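Local coordinates for EAL domain protein (Vibrio cholerae serotype O1, PDB 6IJ2) that probably hydrolyses the cyclic dinucleotides c-di-GMP and cGAMP as a metal-dependent EAL phosphodiesterase, held here with the linear dinucleotide 5'-pGpG, at residues Q211-F223 / L226-F239. The protein carries 1 engineered substitution. Sequence-based numbering, arbitrary orientation.
Sequences QPLAEGVESHAEF and LKAAGVELMQGYYF. With CA (calcium ion), chain I; nucleotides of chain B.
A214 and M234 pair across two parallel strands of the last beta-alpha-beta unit of the EAL barrel. A214 N donates to L233 O (3.0 Å), and A214 O receives Q235 N. Small enough to sit beneath the crossover helix, A214 turns its CB to L226 CD1 and V231 CG1. V217 CG2, set beside its own backbone N (CG1 anti, chi1 177°), reaches L226 CD1 at 3.9 Å, while CB meets F239 CE2. The unbranched M234 extends its sulfur to the edge of the F223 ring, a Met-aromatic contact with SD 3.9 Å from F223 CD1. V217 also binds through its backbone, N to Q235 O and O to Y238 N. Y238, with CG anti to its N (chi1 178°), lays one ring face over S219 C and H220 N, at the start of a helix where S219 and E222 form a capping box.

The opposite end is looser: Q211 rests its amide carbon CD on L233 CD1 (3.6 Å), and one water bridges P212 O and E232 N.

At the strands' C-terminal ends, E215 grips calcium with both oxygens, OE2 at 2.3 Å. G236 packs its CA against V217 O, at backbone angles that suit a glycine. Beside it, the guanine of G1 of chain B lies over one face of the Y237 ring, its C6 3.4 Å above the ring plane, accepts Y237 N at O6 (2.8 Å) and gives N1 to E218 OE1 (2.8 Å).

Strand 211-214 is flanked by strands 177-180 and 233-244; helix 220-229 covers the outside, and helix 192-207 packs against P212 and V231.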
# COMPACT_ATOMS: atom_id res chain seq x y z
N GLN A 211 3.83 -16.28 7.19
CA GLN A 211 4.73 -16.96 6.27
C GLN A 211 4.80 -16.22 4.94
O GLN A 211 3.75 -16.00 4.31
CB GLN A 211 4.28 -18.40 6.06
CG GLN A 211 5.18 -19.21 5.18
CD GLN A 211 4.91 -20.71 5.32
OE1 GLN A 211 3.78 -21.12 5.60
NE2 GLN A 211 5.94 -21.51 5.13
N PRO A 212 5.99 -15.83 4.48
CA PRO A 212 6.09 -15.12 3.21
C PRO A 212 6.09 -16.06 2.03
O PRO A 212 6.47 -17.23 2.14
CB PRO A 212 7.43 -14.39 3.32
CG PRO A 212 8.25 -15.33 4.14
CD PRO A 212 7.30 -15.94 5.14
N LEU A 213 5.64 -15.53 0.90
CA LEU A 213 5.62 -16.25 -0.37
C LEU A 213 5.97 -15.26 -1.47
O LEU A 213 5.25 -14.28 -1.66
CB LEU A 213 4.23 -16.85 -0.62
CG LEU A 213 4.01 -17.87 -1.74
CD1 LEU A 213 2.68 -18.58 -1.51
CD2 LEU A 213 4.00 -17.17 -3.09
N ALA A 214 7.03 -15.53 -2.22
CA ALA A 214 7.46 -14.62 -3.26
C ALA A 214 6.79 -14.97 -4.59
O ALA A 214 6.95 -16.09 -5.09
CB ALA A 214 8.99 -14.65 -3.40
N GLU A 215 6.04 -14.01 -5.15
CA GLU A 215 5.34 -14.17 -6.42
C GLU A 215 6.20 -13.75 -7.60
O GLU A 215 7.05 -12.86 -7.51
CB GLU A 215 4.05 -13.35 -6.45
CG GLU A 215 3.01 -13.71 -5.40
CD GLU A 215 1.71 -12.91 -5.58
OE1 GLU A 215 0.64 -13.51 -5.46
OE2 GLU A 215 1.77 -11.69 -5.85
N GLY A 216 5.93 -14.38 -8.75
CA GLY A 216 6.48 -13.91 -10.00
C GLY A 216 7.98 -14.06 -10.15
O GLY A 216 8.61 -13.25 -10.85
N VAL A 217 8.57 -15.07 -9.52
CA VAL A 217 9.99 -15.34 -9.70
C VAL A 217 10.22 -15.81 -11.13
O VAL A 217 9.57 -16.76 -11.59
CB VAL A 217 10.48 -16.39 -8.69
CG1 VAL A 217 11.94 -16.73 -8.93
CG2 VAL A 217 10.27 -15.87 -7.29
N GLU A 218 11.13 -15.14 -11.84
CA GLU A 218 11.38 -15.43 -13.25
C GLU A 218 12.79 -15.91 -13.56
O GLU A 218 13.01 -16.44 -14.65
CB GLU A 218 11.06 -14.19 -14.11
CG GLU A 218 9.56 -13.92 -14.17
CD GLU A 218 9.16 -12.85 -15.16
OE1 GLU A 218 7.94 -12.65 -15.35
OE2 GLU A 218 10.05 -12.21 -15.75
N SER A 219 13.73 -15.81 -12.63
CA SER A 219 15.10 -16.20 -12.92
C SER A 219 15.72 -16.89 -11.72
O SER A 219 15.31 -16.70 -10.58
CB SER A 219 15.96 -14.99 -13.31
OG SER A 219 16.07 -14.10 -12.22
N HIS A 220 16.75 -17.70 -12.01
CA HIS A 220 17.48 -18.35 -10.93
C HIS A 220 18.09 -17.33 -9.98
O HIS A 220 18.15 -17.56 -8.76
CB HIS A 220 18.58 -19.25 -11.50
CG HIS A 220 19.43 -19.88 -10.44
ND1 HIS A 220 20.60 -19.30 -10.00
CD2 HIS A 220 19.27 -21.00 -9.71
CE1 HIS A 220 21.14 -20.06 -9.05
NE2 HIS A 220 20.35 -21.10 -8.86
N ALA A 221 18.58 -16.20 -10.50
CA ALA A 221 19.24 -15.22 -9.64
C ALA A 221 18.27 -14.65 -8.61
O ALA A 221 18.65 -14.42 -7.46
CB ALA A 221 19.84 -14.10 -10.49
N GLU A 222 17.02 -14.39 -9.02
CA GLU A 222 16.00 -13.97 -8.08
C GLU A 222 15.74 -15.05 -7.03
O GLU A 222 15.73 -14.77 -5.83
CB GLU A 222 14.70 -13.64 -8.82
CG GLU A 222 14.75 -12.35 -9.64
CD GLU A 222 13.59 -12.26 -10.62
OE1 GLU A 222 12.82 -13.23 -10.71
OE2 GLU A 222 13.46 -11.23 -11.32
N PHE A 223 15.53 -16.28 -7.49
CA PHE A 223 15.27 -17.40 -6.58
C PHE A 223 16.38 -17.54 -5.55
O PHE A 223 16.12 -17.69 -4.35
CB PHE A 223 15.10 -18.70 -7.38
CG PHE A 223 15.61 -19.93 -6.67
CD1 PHE A 223 14.81 -20.61 -5.77
CD2 PHE A 223 16.88 -20.43 -6.93
CE1 PHE A 223 15.27 -21.76 -5.13
CE2 PHE A 223 17.34 -21.57 -6.29
CZ PHE A 223 16.54 -22.23 -5.39
N LEU A 226 16.38 -14.77 -2.92
CA LEU A 226 15.25 -14.90 -2.02
C LEU A 226 15.42 -16.08 -1.07
O LEU A 226 15.08 -15.99 0.12
CB LEU A 226 13.96 -15.05 -2.83
CG LEU A 226 13.59 -13.78 -3.60
CD1 LEU A 226 12.59 -14.14 -4.68
CD2 LEU A 226 13.03 -12.75 -2.63
N LYS A 227 16.00 -17.17 -1.57
CA LYS A 227 16.23 -18.34 -0.71
C LYS A 227 17.23 -18.00 0.38
O LYS A 227 17.05 -18.39 1.55
CB LYS A 227 16.72 -19.52 -1.54
CG LYS A 227 16.86 -20.83 -0.73
CD LYS A 227 17.24 -21.99 -1.64
CE LYS A 227 17.54 -23.26 -0.85
NZ LYS A 227 18.89 -23.18 -0.22
N ALA A 228 18.29 -17.28 0.03
CA ALA A 228 19.27 -16.90 1.04
C ALA A 228 18.68 -15.95 2.06
O ALA A 228 19.02 -16.01 3.25
CB ALA A 228 20.49 -16.26 0.37
N ALA A 229 17.75 -15.09 1.63
CA ALA A 229 17.13 -14.12 2.52
C ALA A 229 16.14 -14.75 3.49
O ALA A 229 15.75 -14.09 4.46
CB ALA A 229 16.44 -13.02 1.70
N GLY A 230 15.76 -16.01 3.27
CA GLY A 230 14.89 -16.72 4.18
C GLY A 230 13.52 -17.03 3.64
O GLY A 230 12.69 -17.56 4.38
N VAL A 231 13.25 -16.75 2.37
CA VAL A 231 11.96 -17.11 1.78
C VAL A 231 11.97 -18.60 1.47
O VAL A 231 12.93 -19.12 0.89
CB VAL A 231 11.67 -16.30 0.52
CG1 VAL A 231 10.31 -16.74 -0.06
CG2 VAL A 231 11.67 -14.77 0.79
N GLU A 232 10.89 -19.29 1.84
CA GLU A 232 10.76 -20.70 1.49
C GLU A 232 9.76 -20.90 0.36
O GLU A 232 10.09 -21.53 -0.65
CB GLU A 232 10.36 -21.52 2.71
CG GLU A 232 11.40 -21.49 3.81
CD GLU A 232 11.25 -22.65 4.78
OE1 GLU A 232 10.26 -23.41 4.64
OE2 GLU A 232 12.12 -22.82 5.66
N LEU A 233 8.56 -20.34 0.48
CA LEU A 233 7.53 -20.53 -0.53
C LEU A 233 7.72 -19.56 -1.68
O LEU A 233 7.83 -18.34 -1.47
CB LEU A 233 6.13 -20.36 0.08
CG LEU A 233 5.79 -21.25 1.26
CD1 LEU A 233 4.36 -21.01 1.73
CD2 LEU A 233 6.00 -22.71 0.87
N MET A 234 7.75 -20.08 -2.91
CA MET A 234 7.88 -19.24 -4.08
C MET A 234 6.95 -19.72 -5.19
O MET A 234 6.51 -20.87 -5.22
CB MET A 234 9.33 -19.22 -4.60
CG MET A 234 10.32 -18.63 -3.59
SD MET A 234 11.93 -18.34 -4.34
CE MET A 234 13.04 -18.49 -2.93
N GLN A 235 6.66 -18.80 -6.10
CA GLN A 235 5.77 -19.04 -7.23
C GLN A 235 6.29 -18.21 -8.39
O GLN A 235 6.82 -17.12 -8.18
CB GLN A 235 4.34 -18.67 -6.84
CG GLN A 235 3.29 -18.93 -7.86
CD GLN A 235 1.90 -18.57 -7.35
OE1 GLN A 235 1.71 -18.22 -6.17
NE2 GLN A 235 0.93 -18.65 -8.23
N GLY A 236 6.15 -18.72 -9.60
CA GLY A 236 6.56 -17.92 -10.75
C GLY A 236 6.92 -18.78 -11.95
O GLY A 236 7.12 -19.99 -11.86
N TYR A 237 7.02 -18.09 -13.09
CA TYR A 237 7.38 -18.75 -14.35
C TYR A 237 8.69 -19.52 -14.24
O TYR A 237 8.87 -20.52 -14.93
CB TYR A 237 7.48 -17.72 -15.47
CG TYR A 237 6.16 -17.12 -15.93
CD1 TYR A 237 4.94 -17.62 -15.47
CD2 TYR A 237 6.14 -16.06 -16.82
CE1 TYR A 237 3.74 -17.07 -15.89
CE2 TYR A 237 4.95 -15.50 -17.24
CZ TYR A 237 3.75 -16.01 -16.78
OH TYR A 237 2.56 -15.44 -17.21
N TYR A 238 9.62 -19.06 -13.40
CA TYR A 238 10.87 -19.80 -13.24
C TYR A 238 10.61 -21.24 -12.81
O TYR A 238 11.34 -22.15 -13.21
CB TYR A 238 11.78 -19.11 -12.22
CG TYR A 238 13.06 -19.88 -11.98
CD1 TYR A 238 13.99 -20.04 -12.99
CD2 TYR A 238 13.31 -20.47 -10.74
CE1 TYR A 238 15.16 -20.76 -12.78
CE2 TYR A 238 14.49 -21.20 -10.52
CZ TYR A 238 15.40 -21.33 -11.55
OH TYR A 238 16.56 -22.03 -11.34
N PHE A 239 9.56 -21.47 -12.02
CA PHE A 239 9.21 -22.81 -11.57
C PHE A 239 8.27 -23.51 -12.55
O PHE A 239 8.55 -24.63 -13.00
CB PHE A 239 8.60 -22.75 -10.17
CG PHE A 239 9.49 -22.10 -9.17
CD1 PHE A 239 10.57 -22.80 -8.62
CD2 PHE A 239 9.30 -20.78 -8.80
CE1 PHE A 239 11.42 -22.19 -7.71
CE2 PHE A 239 10.15 -20.17 -7.88
CZ PHE A 239 11.21 -20.87 -7.34
CA CA I . -0.55 -11.37 -5.74
OP3 G B 1 -1.27 -11.95 -7.90
P G B 1 -2.37 -12.05 -8.81
OP1 G B 1 -3.24 -13.13 -8.46
OP2 G B 1 -2.94 -10.74 -8.87
O5' G B 1 -1.66 -12.32 -10.18
C5' G B 1 -1.66 -13.62 -10.79
C4' G B 1 -1.22 -13.51 -12.22
O4' G B 1 0.22 -13.55 -12.28
C3' G B 1 -1.70 -14.62 -13.17
O3' G B 1 -2.23 -14.13 -14.38
C2' G B 1 -0.42 -15.39 -13.48
O2' G B 1 -0.34 -15.95 -14.75
C1' G B 1 0.62 -14.29 -13.39
N9 G B 1 1.96 -14.80 -13.14
C8 G B 1 2.31 -15.89 -12.39
N7 G B 1 3.59 -16.10 -12.34
C5 G B 1 4.13 -15.07 -13.11
C6 G B 1 5.48 -14.77 -13.42
O6 G B 1 6.49 -15.37 -13.09
N1 G B 1 5.57 -13.65 -14.24
C2 G B 1 4.51 -12.91 -14.68
N2 G B 1 4.81 -11.86 -15.44
N3 G B 1 3.25 -13.18 -14.38
C4 G B 1 3.13 -14.26 -13.60
O HOH W 1 8.41 -18.79 3.02
O HOH W 2 0.10 -9.27 -6.51